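Long-range contacts in EtuB protein (Clostridium kluyveri DSM 555, PDB 3IO0), which probably forms part of the protein shell of a bacterial microcompartment associated with ethanol utilisation, assembling as a trimer of chains that each carry two BMC domains: residues Glu71-Asp75 with Leu183-Asn187; Ala137-Pro141 with Leu172-Gly176; Ile148-Ala154 with Asn187-Ile193. One frame throughout, in Å; residues are numbered along the deposited sequence.

Contact 1: residues Glu71-Asp75 with Leu183-Asn187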
loop_
_atom_site.group_PDB
_atom_site.type_symbol
_atom_site.label_atom_id
_atom_site.label_comp_id
_atom_site.label_asym_id
_atom_site.label_seq_id
_atom_site.Cartn_x
_atom_site.Cartn_y
_atom_site.Cartn_z
ATOM N N GLU A 71 -0.820 14.651 2.150
ATOM C CA GLU A 71 -1.202 13.261 1.880
ATOM C C GLU A 71 -0.049 12.281 2.104
ATOM O O GLU A 71 1.125 12.630 1.920
ATOM C CB GLU A 71 -1.737 13.127 0.463
ATOM C CG GLU A 71 -2.741 14.205 0.098
ATOM C CD GLU A 71 -3.372 14.015 -1.268
ATOM O OE1 GLU A 71 -3.532 12.856 -1.711
ATOM O OE2 GLU A 71 -3.718 15.034 -1.900
ATOM N N LEU A 72 -0.393 11.052 2.498
ATOM C CA LEU A 72 0.590 10.019 2.837
ATOM C C LEU A 72 0.406 8.720 2.044
ATOM O O LEU A 72 -0.427 7.911 2.428
ATOM C CB LEU A 72 0.432 9.653 4.313
ATOM C CG LEU A 72 0.944 10.449 5.522
ATOM C CD1 LEU A 72 1.261 11.898 5.236
ATOM C CD2 LEU A 72 -0.062 10.354 6.670
ATOM N N PRO A 73 1.193 8.494 0.960
ATOM C CA PRO A 73 1.428 7.074 0.512
ATOM C C PRO A 73 2.225 6.613 1.717
ATOM O O PRO A 73 2.392 7.467 2.567
ATOM C CB PRO A 73 2.322 7.235 -0.713
ATOM C CG PRO A 73 2.869 8.676 -0.663
ATOM C CD PRO A 73 1.924 9.495 0.151
ATOM N N ARG A 74 2.766 5.417 1.940
ATOM C CA ARG A 74 2.707 4.061 1.375
ATOM C C ARG A 74 3.770 3.838 0.380
ATOM O O ARG A 74 3.540 3.438 -0.759
ATOM C CB ARG A 74 1.384 3.373 1.101
ATOM C CG ARG A 74 1.575 1.830 1.440
ATOM C CD ARG A 74 2.223 1.612 2.858
ATOM N NE ARG A 74 2.841 0.301 3.135
ATOM C CZ ARG A 74 4.149 0.103 3.359
ATOM N NH1 ARG A 74 5.008 1.118 3.322
ATOM N NH2 ARG A 74 4.624 -1.112 3.605
ATOM N N ASP A 75 4.964 4.100 0.892
ATOM C CA ASP A 75 6.162 4.101 0.123
ATOM C C ASP A 75 7.217 3.496 1.030
ATOM O O ASP A 75 6.965 2.448 1.656
ATOM C CB ASP A 75 6.501 5.532 -0.246
ATOM C CG ASP A 75 7.324 5.611 -1.494
ATOM O OD1 ASP A 75 8.068 4.644 -1.789
ATOM O OD2 ASP A 75 7.229 6.635 -2.189
ATOM N N LEU A 183 -3.896 5.607 8.902
ATOM C CA LEU A 183 -2.632 5.348 8.214
ATOM C C LEU A 183 -2.878 4.661 6.883
ATOM O O LEU A 183 -3.848 3.926 6.734
ATOM C CB LEU A 183 -1.711 4.464 9.065
ATOM C CG LEU A 183 -1.538 4.702 10.568
ATOM C CD1 LEU A 183 -0.570 3.668 11.091
ATOM C CD2 LEU A 183 -1.067 6.113 10.904
ATOM N N SER A 184 -1.985 4.876 5.931
ATOM C CA SER A 184 -2.135 4.302 4.607
ATOM C C SER A 184 -1.697 2.847 4.524
ATOM O O SER A 184 -0.885 2.495 3.664
ATOM C CB SER A 184 -1.344 5.126 3.600
ATOM O OG SER A 184 -1.822 6.453 3.580
ATOM N N TYR A 185 -2.244 2.002 5.400
ATOM C CA TYR A 185 -1.903 0.572 5.433
ATOM C C TYR A 185 -0.420 0.301 5.670
ATOM O O TYR A 185 0.173 -0.581 5.037
ATOM C CB TYR A 185 -2.297 -0.127 4.131
ATOM C CG TYR A 185 -3.735 -0.023 3.728
ATOM C CD1 TYR A 185 -4.743 0.110 4.672
ATOM C CD2 TYR A 185 -4.093 -0.114 2.391
ATOM C CE1 TYR A 185 -6.069 0.189 4.295
ATOM C CE2 TYR A 185 -5.421 -0.044 2.006
ATOM C CZ TYR A 185 -6.396 0.115 2.963
ATOM O OH TYR A 185 -7.701 0.185 2.576
ATOM N N THR A 186 0.182 1.068 6.566
ATOM C CA THR A 186 1.577 0.873 6.923
ATOM C C THR A 186 1.632 -0.159 8.041
ATOM O O THR A 186 0.627 -0.419 8.701
ATOM C CB THR A 186 2.227 2.208 7.339
ATOM O OG1 THR A 186 1.470 2.810 8.392
ATOM C CG2 THR A 186 2.246 3.166 6.156
ATOM N N ASN A 187 2.779 -0.783 8.248
ATOM C CA ASN A 187 2.869 -1.725 9.353
ATOM C C ASN A 187 3.314 -1.012 10.632
ATOM O O ASN A 187 4.342 -1.345 11.217
ATOM C CB ASN A 187 3.778 -2.902 9.008
ATOM C CG ASN A 187 3.477 -4.133 9.840
ATOM O OD1 ASN A 187 3.083 -4.037 11.007
ATOM N ND2 ASN A 187 3.672 -5.303 9.249
#
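Arg74 turns away from a straight course at chi2 (50°), and this bend carries its aliphatic part along the carbonyl side of Ser184, while Ser184 OG lies beside its own backbone N (chi1 -60°) and faces Leu72 O. The contact joins loops from the two tandem BMC domains of one chain: 71-75 starts at the end of strand 66-71 of the first sheet and runs into the loop after it, and 183-187 precedes strand 189-195 of the second. Ser184 is the centre of an inverse gamma turn. A hydrogen bond from Ser184 OG to Leu72 O is indicated, but the modelled separation is too short to be trusted in detail. More of the buried area belongs to Arg74. Its CB lies 3.5 Å from Ser184 O, and CG and CD pass the same oxygen, which sits at the edge of the guanidinium, near its plane; Thr186 CA covers one face of that group. The polar end is engaged elsewhere, since Arg74 NH2 donates to Arg74 O of the third subunit and Arg74 O accepts from Arg74 NH2 of the second. Edge-to-face Tyr185 rings of neighbouring subunits repeat this cyclic pattern, which places the loops where all three chains meet. Thr186 directs OG1 to Glu188 OE1 and presents its methyl branch to the arginine, with Thr186 CG2 3.6 Å from Arg74 CD.

Contact 2: residues Ala137-Pro141 with Leu172-Gly176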
loop_
_atom_site.group_PDB
_atom_site.type_symbol
_atom_site.label_atom_id
_atom_site.label_comp_id
_atom_site.label_asym_id
_atom_site.label_seq_id
_atom_site.Cartn_x
_atom_site.Cartn_y
_atom_site.Cartn_z
ATOM N N ALA A 137 -3.051 17.956 9.652
ATOM C CA ALA A 137 -2.797 16.524 9.540
ATOM C C ALA A 137 -3.458 15.738 10.667
ATOM O O ALA A 137 -3.972 14.650 10.449
ATOM C CB ALA A 137 -1.293 16.241 9.508
ATOM N N PHE A 138 -3.454 16.309 11.868
ATOM C CA PHE A 138 -3.754 15.557 13.072
ATOM C C PHE A 138 -4.729 16.253 13.982
ATOM O O PHE A 138 -5.191 15.658 14.955
ATOM C CB PHE A 138 -2.480 15.356 13.867
ATOM C CG PHE A 138 -1.456 14.533 13.176
ATOM C CD1 PHE A 138 -1.741 13.237 12.773
ATOM C CD2 PHE A 138 -0.181 15.036 12.972
ATOM C CE1 PHE A 138 -0.777 12.455 12.149
ATOM C CE2 PHE A 138 0.797 14.267 12.349
ATOM C CZ PHE A 138 0.499 12.969 11.935
ATOM N N GLY A 139 -5.019 17.515 13.692
ATOM C CA GLY A 139 -5.834 18.320 14.582
ATOM C C GLY A 139 -5.098 18.603 15.877
ATOM O O GLY A 139 -5.702 18.651 16.950
ATOM N N ALA A 140 -3.779 18.770 15.772
ATOM C CA ALA A 140 -2.929 19.082 16.915
ATOM C C ALA A 140 -3.415 20.366 17.541
ATOM O O ALA A 140 -3.717 21.312 16.819
ATOM C CB ALA A 140 -1.499 19.238 16.474
ATOM N N PRO A 141 -3.531 20.391 18.884
ATOM C CA PRO A 141 -3.847 21.638 19.575
ATOM C C PRO A 141 -2.828 22.698 19.175
ATOM O O PRO A 141 -1.614 22.521 19.385
ATOM C CB PRO A 141 -3.710 21.266 21.054
ATOM C CG PRO A 141 -3.949 19.816 21.105
ATOM C CD PRO A 141 -3.401 19.264 19.827
ATOM N N LEU A 172 -3.882 12.465 24.299
ATOM C CA LEU A 172 -3.795 11.600 23.126
ATOM C C LEU A 172 -4.557 12.279 22.011
ATOM O O LEU A 172 -5.768 12.422 22.090
ATOM C CB LEU A 172 -4.438 10.245 23.398
ATOM C CG LEU A 172 -4.022 8.983 22.625
ATOM C CD1 LEU A 172 -5.266 8.166 22.268
ATOM C CD2 LEU A 172 -3.208 9.266 21.376
ATOM N N ILE A 173 -3.854 12.700 20.968
ATOM C CA ILE A 173 -4.498 13.455 19.899
ATOM C C ILE A 173 -4.869 12.551 18.732
ATOM O O ILE A 173 -5.959 12.677 18.180
ATOM C CB ILE A 173 -3.643 14.673 19.466
ATOM C CG1 ILE A 173 -3.302 15.536 20.678
ATOM C CG2 ILE A 173 -4.348 15.521 18.411
ATOM C CD1 ILE A 173 -4.497 16.097 21.396
ATOM N N THR A 174 -3.984 11.624 18.386
ATOM C CA THR A 174 -4.215 10.716 17.262
ATOM C C THR A 174 -3.825 9.290 17.607
ATOM O O THR A 174 -2.718 9.056 18.091
ATOM C CB THR A 174 -3.390 11.157 16.025
ATOM O OG1 THR A 174 -3.902 12.400 15.522
ATOM C CG2 THR A 174 -3.419 10.096 14.930
ATOM N N TYR A 175 -4.719 8.340 17.363
ATOM C CA TYR A 175 -4.336 6.926 17.381
ATOM C C TYR A 175 -4.479 6.354 15.980
ATOM O O TYR A 175 -5.561 6.390 15.404
ATOM C CB TYR A 175 -5.159 6.120 18.386
ATOM C CG TYR A 175 -4.985 4.626 18.243
ATOM C CD1 TYR A 175 -3.983 3.945 18.936
ATOM C CD2 TYR A 175 -5.815 3.894 17.409
ATOM C CE1 TYR A 175 -3.815 2.565 18.805
ATOM C CE2 TYR A 175 -5.659 2.525 17.264
ATOM C CZ TYR A 175 -4.662 1.859 17.968
ATOM O OH TYR A 175 -4.529 0.490 17.804
ATOM N N GLY A 176 -3.393 5.839 15.429
ATOM C CA GLY A 176 -3.417 5.325 14.070
ATOM C C GLY A 176 -2.865 3.924 14.033
ATOM O O GLY A 176 -1.781 3.667 14.558
#
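Thr174 OG1 is the polar atom on which several groups of Phe138 converge. It lies 3.5 Å from Phe138 O and 3.6 Å from Phe138 CD1, with Phe138 CB close behind, and it meets the ring obliquely. The phenyl group is brought there by a chi1 of -64°, which sets CG beside the backbone N, and the two side chains cross at about a right angle. Behind the ring, Ala137 CB rests over one face, offset toward the rim. Phe138 O is also approached by the preceding strand residue, with Ile173 CG2 at 3.6 Å. The same methyl continues along the turn, lying 3.7 Å from Gly139 O and also touching Ala140 CA. Gly139 is where the chain leaves the helix, with a positive phi of 68° that turns it toward Pro141. The other branch of Ile173 serves the far end of the contact: Ile173 CD1 reaches Pro141 CD at 3.7 Å and also meets CG of that ring, an apolar touch. Consecutive strand residues can both face this turn because Ile173 and Thr174 form a classic beta bulge opposite Thr192. The interface is modest, burying 200 Å², and places the C-terminal end of helix 132-138 against strand 171-176, an outermost strand of the second BMC sheet within the chain. Phe138 also packs on Ile148 of strand 145-152, Pro141 on Ser194 of strand 189-195, and Tyr175 stacks with His30 of the third subunit.

Contact 3: residues Ile148-Ala154 with Asn187-Ile193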
loop_
_atom_site.group_PDB
_atom_site.type_symbol
_atom_site.label_atom_id
_atom_site.label_comp_id
_atom_site.label_asym_id
_atom_site.label_seq_id
_atom_site.Cartn_x
_atom_site.Cartn_y
_atom_site.Cartn_z
ATOM N N ILE A 148 5.123 13.070 17.934
ATOM C CA ILE A 148 4.724 12.035 16.978
ATOM C C ILE A 148 5.539 10.747 17.143
ATOM O O ILE A 148 6.770 10.775 17.174
ATOM C CB ILE A 148 4.821 12.527 15.528
ATOM C CG1 ILE A 148 3.961 13.773 15.332
ATOM C CG2 ILE A 148 4.417 11.419 14.544
ATOM C CD1 ILE A 148 4.287 14.523 14.079
ATOM N N MET A 149 4.837 9.622 17.234
ATOM C CA MET A 149 5.439 8.331 17.521
ATOM C C MET A 149 4.964 7.324 16.515
ATOM O O MET A 149 3.770 7.284 16.201
ATOM C CB MET A 149 4.896 7.812 18.839
ATOM C CG MET A 149 5.695 8.125 20.045
ATOM S SD MET A 149 4.541 8.073 21.414
ATOM C CE MET A 149 3.987 9.768 21.362
ATOM N N HIS A 150 5.877 6.478 16.049
ATOM C CA HIS A 150 5.481 5.228 15.437
ATOM C C HIS A 150 6.658 4.289 15.329
ATOM O O HIS A 150 7.812 4.713 15.387
ATOM C CB HIS A 150 4.827 5.445 14.074
ATOM C CG HIS A 150 5.720 6.101 13.081
ATOM N ND1 HIS A 150 6.690 5.412 12.386
ATOM C CD2 HIS A 150 5.798 7.383 12.663
ATOM C CE1 HIS A 150 7.329 6.243 11.583
ATOM N NE2 HIS A 150 6.810 7.448 11.737
ATOM N N ALA A 151 6.352 3.004 15.207
ATOM C CA ALA A 151 7.358 1.995 14.932
ATOM C C ALA A 151 6.750 0.859 14.103
ATOM O O ALA A 151 5.531 0.611 14.158
ATOM C CB ALA A 151 7.949 1.473 16.216
ATOM N N ALA A 152 7.604 0.202 13.318
ATOM C CA ALA A 152 7.220 -0.941 12.513
ATOM C C ALA A 152 8.119 -2.087 12.917
ATOM O O ALA A 152 9.300 -1.873 13.162
ATOM C CB ALA A 152 7.393 -0.641 11.044
ATOM N N PRO A 153 7.575 -3.312 12.985
ATOM C CA PRO A 153 6.186 -3.656 12.731
ATOM C C PRO A 153 5.302 -3.095 13.818
ATOM O O PRO A 153 5.786 -2.783 14.916
ATOM C CB PRO A 153 6.189 -5.183 12.786
ATOM C CG PRO A 153 7.327 -5.521 13.647
ATOM C CD PRO A 153 8.370 -4.499 13.334
ATOM N N ALA A 154 4.012 -2.981 13.509
ATOM C CA ALA A 154 3.054 -2.266 14.353
ATOM C C ALA A 154 3.144 -2.609 15.845
ATOM O O ALA A 154 2.893 -1.755 16.693
ATOM C CB ALA A 154 1.642 -2.477 13.837
ATOM N N ASN A 187 2.779 -0.783 8.248
ATOM C CA ASN A 187 2.869 -1.725 9.353
ATOM C C ASN A 187 3.314 -1.012 10.632
ATOM O O ASN A 187 4.342 -1.345 11.217
ATOM C CB ASN A 187 3.778 -2.902 9.008
ATOM C CG ASN A 187 3.477 -4.133 9.840
ATOM O OD1 ASN A 187 3.083 -4.037 11.007
ATOM N ND2 ASN A 187 3.672 -5.303 9.249
ATOM N N GLU A 188 2.519 -0.033 11.057
ATOM C CA GLU A 188 2.868 0.808 12.194
ATOM C C GLU A 188 1.701 0.999 13.144
ATOM O O GLU A 188 0.537 0.921 12.739
ATOM C CB GLU A 188 3.280 2.199 11.715
ATOM C CG GLU A 188 4.443 2.272 10.747
ATOM C CD GLU A 188 4.464 3.593 10.000
ATOM O OE1 GLU A 188 3.372 4.100 9.659
ATOM O OE2 GLU A 188 5.564 4.134 9.752
ATOM N N ILE A 189 2.023 1.257 14.412
ATOM C CA ILE A 189 1.105 1.965 15.312
ATOM C C ILE A 189 1.641 3.384 15.493
ATOM O O ILE A 189 2.797 3.571 15.866
ATOM C CB ILE A 189 0.932 1.259 16.683
ATOM C CG1 ILE A 189 0.121 -0.029 16.526
ATOM C CG2 ILE A 189 0.278 2.188 17.700
ATOM C CD1 ILE A 189 -1.347 0.189 16.258
ATOM N N LEU A 190 0.803 4.375 15.194
ATOM C CA LEU A 190 1.168 5.782 15.357
ATOM C C LEU A 190 0.366 6.447 16.466
ATOM O O LEU A 190 -0.826 6.193 16.623
ATOM C CB LEU A 190 0.990 6.552 14.050
ATOM C CG LEU A 190 1.296 8.054 14.054
ATOM C CD1 LEU A 190 2.179 8.450 12.870
ATOM C CD2 LEU A 190 0.022 8.866 14.090
ATOM N N ILE A 191 1.037 7.298 17.228
ATOM C CA ILE A 191 0.406 8.039 18.306
ATOM C C ILE A 191 0.817 9.489 18.169
ATOM O O ILE A 191 1.927 9.801 17.732
ATOM C CB ILE A 191 0.710 7.383 19.702
ATOM C CG1 ILE A 191 -0.380 6.382 20.010
ATOM C CG2 ILE A 191 0.755 8.354 20.871
ATOM C CD1 ILE A 191 -1.714 6.831 19.544
ATOM N N THR A 192 -0.104 10.373 18.506
ATOM C CA THR A 192 0.140 11.788 18.419
ATOM C C THR A 192 -0.248 12.405 19.743
ATOM O O THR A 192 -1.313 12.108 20.292
ATOM C CB THR A 192 -0.611 12.365 17.233
ATOM O OG1 THR A 192 0.334 12.640 16.201
ATOM C CG2 THR A 192 -1.347 13.619 17.582
ATOM N N ILE A 193 0.628 13.255 20.259
ATOM C CA ILE A 193 0.546 13.675 21.655
ATOM C C ILE A 193 0.715 15.185 21.841
ATOM O O ILE A 193 1.512 15.813 21.137
ATOM C CB ILE A 193 1.488 12.768 22.500
ATOM C CG1 ILE A 193 0.619 11.855 23.346
ATOM C CG2 ILE A 193 2.546 13.521 23.321
ATOM C CD1 ILE A 193 1.259 10.534 23.646
#
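His150 projects from strand 145-152 of the second BMC domain and lies alongside Glu188 of the antiparallel partner segment; most of its side chain meets that segment. CB lies 3.3 Å from Ile189 O. Beyond it chi1 of 61° places CG between the backbone N and the carbonyl carbon, lifting the ring over the sheet beside Glu188. On one flank of the ring, His150 CD2 touches Leu190 CD1 at 3.8 Å. On the other, ND1 is 3.1 Å from Glu188 OE2, with CE1 also close, but the angle is too poor for a hydrogen bond; ring and carboxylate run side by side with their planes 46° apart. The histidine tip, NE2, turns instead to Glu123 OE1 of strand 120-127 in a weak hydrogen bond, while Glu188 OE1 is held by Thr186. Leu190 and Ile148 continue this face of the sheet. On the reverse face Met149 bends its thioether so that CE meets both Ile191 CG2 and Ile193 CD1, each at 3.6 Å. Met149 and Ile191 form a hydrogen-bonded pair, Met149 N to Ile191 O at 3.0 Å and Ile191 N to Met149 O at 2.9 Å. Past the cis peptide before Pro153, Ala154 N donates to Asn187 OD1 at 2.9 Å from above the amide plane; Asn187 ND2 is held by Asp75 and Ala45 of the third subunit. Strands 145-152 and 189-195 are adjacent interior strands, with 120-127 beside the first and 171-176 beside the second, and helix 154-167 packs on the Met149 and Ile191 face.

Contacts 2 and 3 belong to the second BMC domain, and contact 1 ties that domain to the first. Strand 189-195 joins contacts 2 and 3: it pairs with strand 145-152 in contact 3 and with strand 171-176 of contact 2, where probable hydrogen bonds join Ile173 N to Thr192 O (2.7 Å) and Gly176 O to Leu190 N (2.8 Å). Asn187 is shared by contacts 1 and 3, whose centres are 12 Å apart, and Leu183 CD2 packs on Leu190 CB at 3.8 Å. Contacts 1 and 2, with centres 16 Å apart, meet through Leu183 CD1 and Gly176 O. All three contacts also touch the third subunit.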